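Local coordinates for 2-(acetamidomethylene)succinate hydrolase (Mesorhizobium loti, PDB 3KXP), which catalyses the last step of vitamin B6 degradation, hydrolysing (E)-2-(acetamidomethylene)succinate to succinic semialdehyde, acetate, ammonia and carbon dioxide, at residues A[78-86]-A[213-221]; A[104-115]-A[230-239]. One frame throughout, in Å; residues are numbered along the deposited sequence.

Both interactions join loops of the alpha/beta hydrolase core to the region between strands 159-165 and 258-263, the usual place for a cap in this fold. Along the chain the segments alternate: 78-86 and 104-115 come first, after strands 70-74 and 96-100, then 213-221 and 230-239. The contact centres lie about 16 Å apart. The two later segments are linked by the hairpin of strands 220-223 and 226-229, and Gly-219 O probably accepts a hydrogen bond from Leu-230 N. The two core segments also meet, where Thr-78 N comes 3.3 Å from His-105 NE2. Interactions 1 and 2 thus fasten one continuous part of the probable cap to the core, near the residues assigned to the active site.

Interaction 1 (A[78-86]-A[213-221]); sequences TSNSAVFEP and RIRAESGYQ
Ser-79 OG and Val-83 CG1 both lie over one face of the Arg-215 guanidinium. Ser-79 OG sits toward the rim, 3.9 Å from Arg-215 NH1. Val-83 CG1 also touches the aliphatic chain, 3.7 Å from Arg-215 CG. Arg-215 NE forms a salt bridge with Glu-298, and Tyr-204 adds a cation-pi contact. The Arg-215 side chain is about 7 Å from that of His-294, a probable active-site residue. The second flat group is the Asn-80 amide. Ser-218 OG lies in its plane and accepts from Asn-80 ND2 at 2.9 Å, with an N-H...O angle of 160°. Ser-218 OG in turn donates to Ile-214 O, so the hydroxyl relays the loop's amide to the helix backbone. Asn-80 CG stands between its backbone N and carbonyl carbon (chi1 80°). Asn-80 OD1 then takes the N-H of Ala-82 in an Asx turn. Ala-82 CB presses closely on Ser-218 CB at 3.4 Å. Ile-214 CG2 packs on Ala-82, and Ile-214 CD1 meets Pro-86 CG tip to tip at 3.6 Å. The contact joins helix 209-218 of the probable cap to the core loop after strand 70-74. Arg-63 of strand 59-65 touches Asn-80, Ala-82 and Ser-218, and Val-83 touches Glu-298 of helix 296-299.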
# COMPACT_ATOMS: atom_id res chain seq x y z
N THR A 78 25.85 9.01 -3.98
CA THR A 78 27.19 8.57 -3.54
C THR A 78 27.29 7.07 -3.25
O THR A 78 28.38 6.54 -3.07
CB THR A 78 27.73 9.32 -2.28
OG1 THR A 78 27.10 8.81 -1.10
CG2 THR A 78 27.48 10.81 -2.39
N SER A 79 26.15 6.39 -3.21
CA SER A 79 26.11 4.96 -2.94
C SER A 79 26.31 4.16 -4.24
O SER A 79 26.75 4.72 -5.25
CB SER A 79 24.76 4.61 -2.29
OG SER A 79 24.72 3.29 -1.80
N ASN A 80 26.01 2.87 -4.22
CA ASN A 80 26.15 2.02 -5.40
C ASN A 80 25.32 0.73 -5.27
O ASN A 80 24.88 0.36 -4.18
CB ASN A 80 27.64 1.68 -5.65
CG ASN A 80 28.15 0.58 -4.74
OD1 ASN A 80 28.05 -0.60 -5.08
ND2 ASN A 80 28.69 0.95 -3.59
N SER A 81 25.11 0.05 -6.39
CA SER A 81 24.30 -1.17 -6.47
C SER A 81 24.45 -2.28 -5.42
O SER A 81 23.48 -2.96 -5.11
CB SER A 81 24.45 -1.81 -7.85
OG SER A 81 25.78 -2.23 -8.09
N ALA A 82 25.65 -2.45 -4.87
CA ALA A 82 25.87 -3.52 -3.90
C ALA A 82 25.03 -3.49 -2.62
O ALA A 82 24.74 -4.54 -2.05
CB ALA A 82 27.35 -3.58 -3.52
N VAL A 83 24.63 -2.31 -2.17
CA VAL A 83 23.85 -2.22 -0.95
C VAL A 83 22.53 -3.00 -1.02
O VAL A 83 21.90 -3.26 0.00
CB VAL A 83 23.53 -0.75 -0.59
CG1 VAL A 83 24.82 0.07 -0.58
CG2 VAL A 83 22.53 -0.16 -1.59
N PHE A 84 22.12 -3.38 -2.23
CA PHE A 84 20.87 -4.12 -2.38
C PHE A 84 20.98 -5.64 -2.42
O PHE A 84 19.96 -6.33 -2.37
CB PHE A 84 20.14 -3.66 -3.65
CG PHE A 84 19.62 -2.26 -3.58
CD1 PHE A 84 20.22 -1.23 -4.31
CD2 PHE A 84 18.52 -1.95 -2.77
CE1 PHE A 84 19.74 0.08 -4.24
CE2 PHE A 84 18.04 -0.65 -2.70
CZ PHE A 84 18.65 0.37 -3.43
N GLU A 85 22.19 -6.18 -2.48
CA GLU A 85 22.32 -7.63 -2.55
C GLU A 85 21.59 -8.38 -1.44
O GLU A 85 20.91 -9.37 -1.70
CB GLU A 85 23.80 -8.06 -2.60
CG GLU A 85 24.57 -7.48 -3.79
CD GLU A 85 25.82 -8.28 -4.19
OE1 GLU A 85 26.42 -8.95 -3.32
OE2 GLU A 85 26.20 -8.22 -5.38
N PRO A 86 21.69 -7.92 -0.18
CA PRO A 86 20.99 -8.63 0.90
C PRO A 86 19.48 -8.72 0.66
O PRO A 86 18.85 -9.73 0.95
CB PRO A 86 21.32 -7.80 2.14
CG PRO A 86 22.62 -7.14 1.78
CD PRO A 86 22.42 -6.75 0.35
N ARG A 213 30.08 -2.35 6.02
CA ARG A 213 31.10 -3.15 5.34
C ARG A 213 30.78 -3.34 3.85
O ARG A 213 31.68 -3.27 3.01
CB ARG A 213 31.25 -4.51 6.04
CG ARG A 213 31.96 -5.60 5.25
CD ARG A 213 33.41 -5.28 4.90
NE ARG A 213 34.32 -5.19 6.04
CZ ARG A 213 35.63 -5.45 5.98
NH1 ARG A 213 36.18 -5.83 4.83
NH2 ARG A 213 36.40 -5.29 7.05
N ILE A 214 29.51 -3.56 3.52
CA ILE A 214 29.14 -3.72 2.12
C ILE A 214 29.45 -2.45 1.31
O ILE A 214 29.98 -2.53 0.21
CB ILE A 214 27.65 -4.10 1.96
CG1 ILE A 214 27.45 -5.56 2.37
CG2 ILE A 214 27.19 -3.90 0.50
CD1 ILE A 214 25.99 -6.01 2.39
N ARG A 215 29.11 -1.29 1.87
CA ARG A 215 29.39 -0.02 1.19
C ARG A 215 30.90 0.17 1.08
O ARG A 215 31.42 0.58 0.04
CB ARG A 215 28.80 1.15 1.98
CG ARG A 215 27.31 1.36 1.85
CD ARG A 215 26.85 2.43 2.82
NE ARG A 215 25.45 2.78 2.68
CZ ARG A 215 25.01 3.89 2.10
NH1 ARG A 215 25.88 4.77 1.60
NH2 ARG A 215 23.71 4.13 2.02
N ALA A 216 31.60 -0.13 2.17
CA ALA A 216 33.05 0.01 2.20
C ALA A 216 33.77 -0.80 1.12
O ALA A 216 34.69 -0.30 0.46
CB ALA A 216 33.57 -0.40 3.58
N GLU A 217 33.36 -2.04 0.92
CA GLU A 217 34.00 -2.89 -0.07
C GLU A 217 33.57 -2.62 -1.49
O GLU A 217 34.31 -2.91 -2.42
CB GLU A 217 33.72 -4.37 0.23
CG GLU A 217 34.05 -4.82 1.64
CD GLU A 217 33.85 -6.31 1.83
OE1 GLU A 217 32.88 -6.86 1.26
OE2 GLU A 217 34.66 -6.93 2.56
N SER A 218 32.38 -2.06 -1.68
CA SER A 218 31.88 -1.83 -3.03
C SER A 218 32.00 -0.44 -3.64
O SER A 218 32.09 -0.32 -4.85
CB SER A 218 30.42 -2.27 -3.11
OG SER A 218 29.61 -1.45 -2.28
N GLY A 219 31.99 0.59 -2.81
CA GLY A 219 32.05 1.94 -3.37
C GLY A 219 33.39 2.63 -3.35
O GLY A 219 33.49 3.80 -3.70
N TYR A 220 34.43 1.93 -2.93
CA TYR A 220 35.76 2.52 -2.86
C TYR A 220 36.79 1.57 -3.47
O TYR A 220 36.81 0.38 -3.14
CB TYR A 220 36.09 2.86 -1.39
CG TYR A 220 35.00 3.70 -0.74
CD1 TYR A 220 33.77 3.13 -0.41
CD2 TYR A 220 35.14 5.07 -0.60
CE1 TYR A 220 32.70 3.91 0.02
CE2 TYR A 220 34.07 5.87 -0.16
CZ TYR A 220 32.85 5.28 0.13
OH TYR A 220 31.76 6.06 0.46
N GLN A 221 37.62 2.09 -4.36
CA GLN A 221 38.62 1.26 -5.01
C GLN A 221 40.06 1.69 -4.76
O GLN A 221 40.34 2.87 -4.56
CB GLN A 221 38.36 1.17 -6.52
CG GLN A 221 38.18 2.51 -7.25
CD GLN A 221 39.49 3.15 -7.71
OE1 GLN A 221 40.31 2.52 -8.38
NE2 GLN A 221 39.67 4.42 -7.35
O HOH W 1 30.96 7.36 -2.34

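Interaction 2 (A[104-115]-A[230-239]); sequences GHGLSDKPETGY and LASSAAMAQT
The long loop between strand 96-100 and helix 117-131 packs on the first turns of helix 233-242, with the Tyr-115 ring lying against Ala-235. Ala-235 CA stands over the ring centre in a CH-pi contact, 4.0 Å from the centroid. Ala-235 CB reaches Tyr-115 CZ at 3.5 Å. Gln-238 OE1 lies at the ring edge. Tyr-115 CG is anti to its carbonyl carbon (chi1 -67°), which brings the ring toward the helix, and the hydroxyl donates to Pro-111 O. With an alanine here, Ala-235 would probably face a gap and Pro-111 O would be left without its hydroxyl donor. The extended Gln-238 side chain bonds the loop at two points. Its NE2 donates almost straight to Glu-112 O (3.1 Å, 174°), and its OE1 accepts from Thr-113 OG1 in the carbonyl plane at 2.9 Å. At the other end, Ser-232 is the N-cap of helix 233-242, its OG accepting from Ala-235 N. Ser-232 N donates to Gly-104 O at 3.1 Å. Gly-104 CA packs 3.7 Å from Ala-235 CB, at backbone angles that call for glycine. Met-236, a selenomethionine, bends so that CE lies over one face of the His-105 ring, 3.6 Å from its centroid. His-105 ND1 is bonded to Arg-103 O. Nearby, Lys-110 NZ donates to Gly-106 O and Ser-108 O, while Leu-230 CD1 touches Leu-107 CD2. His-105 and Thr-239 both touch Leu-143, which is assigned to the chloride site next to the probable nucleophile Ser-142.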
# COMPACT_ATOMS: atom_id res chain seq x y z
N GLY A 104 27.44 8.35 -12.91
CA GLY A 104 28.25 9.09 -11.95
C GLY A 104 28.65 8.25 -10.76
O GLY A 104 29.48 8.68 -9.95
N HIS A 105 28.10 7.04 -10.66
CA HIS A 105 28.39 6.16 -9.53
C HIS A 105 28.99 4.81 -9.90
O HIS A 105 29.06 4.44 -11.07
CB HIS A 105 27.10 5.89 -8.73
CG HIS A 105 26.37 7.12 -8.30
ND1 HIS A 105 25.74 7.97 -9.19
CD2 HIS A 105 26.11 7.61 -7.06
CE1 HIS A 105 25.13 8.93 -8.52
NE2 HIS A 105 25.33 8.74 -7.23
N GLY A 106 29.41 4.09 -8.87
CA GLY A 106 29.98 2.76 -9.03
C GLY A 106 30.87 2.57 -10.24
O GLY A 106 31.76 3.37 -10.49
N LEU A 107 30.61 1.50 -10.98
CA LEU A 107 31.39 1.18 -12.16
C LEU A 107 30.69 1.56 -13.45
O LEU A 107 30.91 0.95 -14.49
CB LEU A 107 31.73 -0.32 -12.17
CG LEU A 107 32.68 -0.81 -11.07
CD1 LEU A 107 33.05 -2.28 -11.31
CD2 LEU A 107 33.94 0.05 -11.05
N SER A 108 29.85 2.59 -13.38
CA SER A 108 29.13 3.06 -14.55
C SER A 108 29.80 4.29 -15.15
O SER A 108 30.70 4.88 -14.54
CB SER A 108 27.68 3.38 -14.17
OG SER A 108 27.02 2.21 -13.75
N ASP A 109 29.38 4.68 -16.35
CA ASP A 109 29.95 5.84 -17.01
C ASP A 109 29.73 7.08 -16.15
O ASP A 109 28.78 7.15 -15.38
CB ASP A 109 29.32 6.05 -18.39
CG ASP A 109 29.86 5.09 -19.43
OD1 ASP A 109 30.79 4.32 -19.10
OD2 ASP A 109 29.35 5.11 -20.57
N LYS A 110 30.62 8.05 -16.30
CA LYS A 110 30.53 9.28 -15.53
C LYS A 110 30.66 10.51 -16.42
O LYS A 110 31.69 11.18 -16.43
CB LYS A 110 31.60 9.27 -14.44
CG LYS A 110 31.50 8.02 -13.57
CD LYS A 110 32.53 8.00 -12.47
CE LYS A 110 32.30 6.81 -11.57
NZ LYS A 110 32.29 5.55 -12.36
N PRO A 111 29.61 10.81 -17.20
CA PRO A 111 29.63 11.96 -18.10
C PRO A 111 29.98 13.26 -17.40
O PRO A 111 29.86 13.37 -16.18
CB PRO A 111 28.21 11.96 -18.68
CG PRO A 111 27.40 11.25 -17.63
CD PRO A 111 28.31 10.12 -17.25
N GLU A 112 30.42 14.23 -18.19
CA GLU A 112 30.81 15.54 -17.69
C GLU A 112 29.61 16.28 -17.10
O GLU A 112 29.76 17.10 -16.19
CB GLU A 112 31.44 16.34 -18.84
CG GLU A 112 32.12 17.65 -18.45
CD GLU A 112 32.82 18.31 -19.65
OE1 GLU A 112 32.14 18.66 -20.64
OE2 GLU A 112 34.07 18.48 -19.59
N THR A 113 28.42 15.99 -17.62
CA THR A 113 27.21 16.64 -17.13
C THR A 113 25.96 15.79 -17.38
O THR A 113 26.06 14.64 -17.81
CB THR A 113 27.02 18.03 -17.79
OG1 THR A 113 26.18 18.85 -16.95
CG2 THR A 113 26.38 17.90 -19.17
N GLY A 114 24.79 16.35 -17.10
CA GLY A 114 23.54 15.63 -17.29
C GLY A 114 23.16 14.81 -16.07
O GLY A 114 23.03 13.59 -16.14
N TYR A 115 22.99 15.48 -14.94
CA TYR A 115 22.63 14.77 -13.72
C TYR A 115 21.32 15.25 -13.11
O TYR A 115 21.18 15.30 -11.89
CB TYR A 115 23.77 14.90 -12.70
CG TYR A 115 25.01 14.16 -13.14
CD1 TYR A 115 25.99 14.79 -13.90
CD2 TYR A 115 25.16 12.80 -12.84
CE1 TYR A 115 27.11 14.08 -14.35
CE2 TYR A 115 26.27 12.09 -13.29
CZ TYR A 115 27.24 12.73 -14.04
OH TYR A 115 28.36 12.02 -14.44
N LEU A 230 34.42 5.50 -5.79
CA LEU A 230 34.25 5.24 -7.22
C LEU A 230 33.45 6.41 -7.81
O LEU A 230 33.70 6.85 -8.93
CB LEU A 230 33.50 3.93 -7.44
CG LEU A 230 34.37 2.67 -7.34
CD1 LEU A 230 33.51 1.42 -7.44
CD2 LEU A 230 35.40 2.71 -8.47
N ALA A 231 32.50 6.91 -7.03
CA ALA A 231 31.65 8.03 -7.46
C ALA A 231 32.47 9.26 -7.81
O ALA A 231 33.39 9.63 -7.08
CB ALA A 231 30.65 8.38 -6.35
N SER A 232 32.12 9.90 -8.92
CA SER A 232 32.79 11.11 -9.36
C SER A 232 32.31 12.29 -8.51
O SER A 232 31.10 12.47 -8.34
CB SER A 232 32.45 11.38 -10.83
OG SER A 232 32.44 12.78 -11.09
N SER A 233 33.24 13.09 -8.01
CA SER A 233 32.88 14.24 -7.17
C SER A 233 32.04 15.28 -7.93
O SER A 233 31.09 15.84 -7.39
CB SER A 233 34.13 14.91 -6.58
OG SER A 233 34.92 15.53 -7.57
N ALA A 234 32.38 15.53 -9.19
CA ALA A 234 31.63 16.49 -9.99
C ALA A 234 30.21 15.97 -10.20
O ALA A 234 29.25 16.74 -10.15
CB ALA A 234 32.31 16.72 -11.33
N ALA A 235 30.09 14.67 -10.44
CA ALA A 235 28.78 14.04 -10.65
C ALA A 235 27.90 14.21 -9.40
O ALA A 235 26.71 14.51 -9.50
CB ALA A 235 28.95 12.54 -10.98
N MSE A 236 28.51 14.03 -8.23
CA MSE A 236 27.80 14.18 -6.96
C MSE A 236 27.29 15.61 -6.76
O MSE A 236 26.12 15.81 -6.43
CB MSE A 236 28.71 13.81 -5.78
CG MSE A 236 29.22 12.39 -5.82
SE MSE A 236 27.79 11.13 -6.16
CE MSE A 236 27.99 10.94 -8.09
N ALA A 237 28.18 16.58 -6.95
CA ALA A 237 27.83 17.98 -6.77
C ALA A 237 26.66 18.36 -7.68
O ALA A 237 25.74 19.04 -7.25
CB ALA A 237 29.03 18.88 -7.08
N GLN A 238 26.70 17.90 -8.92
CA GLN A 238 25.63 18.20 -9.85
C GLN A 238 24.35 17.45 -9.50
O GLN A 238 23.26 18.00 -9.62
CB GLN A 238 26.05 17.86 -11.28
CG GLN A 238 27.22 18.69 -11.77
CD GLN A 238 27.64 18.32 -13.17
OE1 GLN A 238 26.89 18.52 -14.14
NE2 GLN A 238 28.84 17.77 -13.30
N THR A 239 24.50 16.21 -9.05
CA THR A 239 23.34 15.41 -8.67
C THR A 239 22.64 16.02 -7.45
O THR A 239 21.42 16.14 -7.43
CB THR A 239 23.75 13.98 -8.34
OG1 THR A 239 24.29 13.36 -9.50
CG2 THR A 239 22.55 13.18 -7.86
O HOH W 2 19.59 15.06 -9.65
O HOH W 3 23.57 18.03 -14.83